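Local coordinates for protein 1-deoxy-D-xylulose 5-phosphate reductoisomerase (Moraxella catarrhalis, PDB 4ZQG) that catalyses the NAD(P)H-dependent rearrangement and reduction of 1-deoxy-D-xylulose 5-phosphate to 2-C-methyl-D-erythritol 4-phosphate in the MEP pathway of isoprenoid synthesis, at residues E53-K58 / A76-I81. Residues are numbered along the deposited sequence; the frame is centred on the assembly and turned at random.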
loop_
_atom_site.group_PDB
_atom_site.type_symbol
_atom_site.label_atom_id
_atom_site.label_comp_id
_atom_site.label_asym_id
_atom_site.label_seq_id
_atom_site.Cartn_x
_atom_site.Cartn_y
_atom_site.Cartn_z
ATOM N N GLU A 53 25.412 6.376 28.188
ATOM C CA GLU A 53 23.977 6.400 28.180
ATOM C C GLU A 53 23.395 4.989 28.281
ATOM O O GLU A 53 22.526 4.748 29.093
ATOM C CB GLU A 53 23.457 7.113 26.928
ATOM C CG GLU A 53 21.941 7.099 26.886
ATOM C CD GLU A 53 21.346 7.864 25.759
ATOM O OE1 GLU A 53 22.090 8.300 24.867
ATOM O OE2 GLU A 53 20.100 7.986 25.781
ATOM N N PHE A 54 23.906 4.052 27.505
ATOM C CA PHE A 54 23.233 2.762 27.374
ATOM C C PHE A 54 23.891 1.605 28.068
ATOM O O PHE A 54 23.309 0.536 28.056
ATOM C CB PHE A 54 23.001 2.386 25.879
ATOM C CG PHE A 54 22.050 3.293 25.153
ATOM C CD1 PHE A 54 22.512 4.239 24.273
ATOM C CD2 PHE A 54 20.701 3.213 25.371
ATOM C CE1 PHE A 54 21.634 5.081 23.605
ATOM C CE2 PHE A 54 19.830 4.058 24.724
ATOM C CZ PHE A 54 20.297 4.997 23.843
ATOM N N HIS A 55 25.069 1.785 28.662
ATOM C CA HIS A 55 25.804 0.709 29.383
ATOM C C HIS A 55 25.805 -0.583 28.576
ATOM O O HIS A 55 25.276 -1.594 29.031
ATOM C CB HIS A 55 25.239 0.423 30.808
ATOM C CG HIS A 55 25.301 1.591 31.762
ATOM N ND1 HIS A 55 24.193 2.051 32.452
ATOM C CD2 HIS A 55 26.327 2.400 32.125
ATOM C CE1 HIS A 55 24.531 3.092 33.190
ATOM N NE2 HIS A 55 25.822 3.326 33.012
ATOM N N PRO A 56 26.350 -0.545 27.342
ATOM C CA PRO A 56 26.418 -1.728 26.516
ATOM C C PRO A 56 27.443 -2.712 27.030
ATOM O O PRO A 56 28.425 -2.308 27.640
ATOM C CB PRO A 56 26.922 -1.189 25.193
ATOM C CG PRO A 56 27.685 -0.008 25.533
ATOM C CD PRO A 56 26.892 0.621 26.630
ATOM N N VAL A 57 27.232 -3.990 26.750
ATOM C CA VAL A 57 28.193 -4.999 27.111
ATOM C C VAL A 57 29.473 -4.833 26.309
ATOM O O VAL A 57 30.532 -5.017 26.830
ATOM C CB VAL A 57 27.594 -6.416 26.984
ATOM C CG1 VAL A 57 28.616 -7.473 27.346
ATOM C CG2 VAL A 57 26.370 -6.541 27.876
ATOM N N LYS A 58 29.389 -4.468 25.041
ATOM C CA LYS A 58 30.581 -4.356 24.193
ATOM C C LYS A 58 30.452 -3.179 23.283
ATOM O O LYS A 58 29.357 -2.835 22.866
ATOM C CB LYS A 58 30.756 -5.597 23.291
ATOM C CG LYS A 58 30.504 -6.941 23.951
ATOM C CD LYS A 58 31.061 -8.096 23.113
ATOM C CE LYS A 58 30.927 -9.419 23.866
ATOM N NZ LYS A 58 31.132 -10.585 22.984
ATOM N N ALA A 76 35.689 6.428 33.013
ATOM C CA ALA A 76 34.297 6.627 33.321
ATOM C C ALA A 76 33.668 5.508 34.148
ATOM O O ALA A 76 32.443 5.512 34.381
ATOM C CB ALA A 76 33.534 6.733 32.013
ATOM N N GLY A 77 34.453 4.499 34.496
ATOM C CA GLY A 77 33.975 3.378 35.291
ATOM C C GLY A 77 32.861 2.527 34.737
ATOM O O GLY A 77 32.033 2.041 35.487
ATOM N N LEU A 78 32.830 2.324 33.425
ATOM C CA LEU A 78 31.875 1.388 32.841
ATOM C C LEU A 78 32.485 -0.012 32.785
ATOM O O LEU A 78 33.681 -0.148 32.596
ATOM C CB LEU A 78 31.490 1.808 31.424
ATOM C CG LEU A 78 30.519 2.950 31.099
ATOM C CD1 LEU A 78 29.747 3.385 32.326
ATOM C CD2 LEU A 78 31.250 4.109 30.445
ATOM N N ASP A 79 31.635 -1.041 32.882
ATOM C CA ASP A 79 32.057 -2.443 32.719
ATOM C C ASP A 79 32.302 -2.835 31.259
ATOM O O ASP A 79 32.765 -3.941 30.991
ATOM C CB ASP A 79 30.998 -3.403 33.280
ATOM C CG ASP A 79 30.794 -3.259 34.783
ATOM O OD1 ASP A 79 29.677 -3.566 35.259
ATOM O OD2 ASP A 79 31.732 -2.851 35.493
ATOM N N THR A 80 32.002 -1.930 30.331
ATOM C CA THR A 80 31.975 -2.192 28.898
ATOM C C THR A 80 33.265 -2.782 28.309
ATOM O O THR A 80 34.333 -2.192 28.434
ATOM C CB THR A 80 31.682 -0.862 28.149
ATOM O OG1 THR A 80 30.570 -0.179 28.766
ATOM C CG2 THR A 80 31.349 -1.110 26.700
ATOM N N ILE A 81 33.136 -3.931 27.628
ATOM C CA ILE A 81 34.231 -4.505 26.828
ATOM C C ILE A 81 34.479 -3.701 25.547
ATOM O O ILE A 81 33.534 -3.404 24.800
ATOM C CB ILE A 81 33.949 -5.961 26.422
ATOM C CG1 ILE A 81 33.814 -6.870 27.642
ATOM C CG2 ILE A 81 35.035 -6.445 25.473
ATOM C CD1 ILE A 81 32.875 -8.037 27.469
#
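The backbone N of I81 donates to V57 O at 2.9 Å, with an angle of 152° at the hydrogen. One residue back along each segment, T80 OG1 donates to P56 O over 3.2 Å. This hydroxyl lies in the plane of the P56 carbonyl. The T80 torsion (chi1 -47°) sets OG1 beside its own backbone N and CG2 anti to that N. CG2 then meets the P56 ring, T80 CG2 to P56 CG being 4.0 Å. K58 pairs with I81 as a parallel bridge, where K58 CA approaches I81 O at 3.2 Å in a CA-H...O contact. The bridge marks where strands 58-61 and 81-84 start, side by side, in the parallel sheet of the Rossmann-type nucleotide-binding domain. Strand 81-84 is the outermost strand at this end of the sheet within the chain. I81 continues the ladder to I59, and K58 bonds through its backbone to H36 on the other neighbouring strand. Segment 53-58 holds the end of helix 44-54, while 76-81 follows helix 66-75, which G77 closes with a Schellman motif. Further out, L78 CD1 lies 3.6 Å from H55 CD2, at the edge of the imidazole ring and in its plane. L78 also packs on M52 of helix 44-54. I81 CD1 lies 4.3 Å from V57 CG1, a loose apolar contact. The extended K58 chain carries NZ away to salt bridges with D95 and E91.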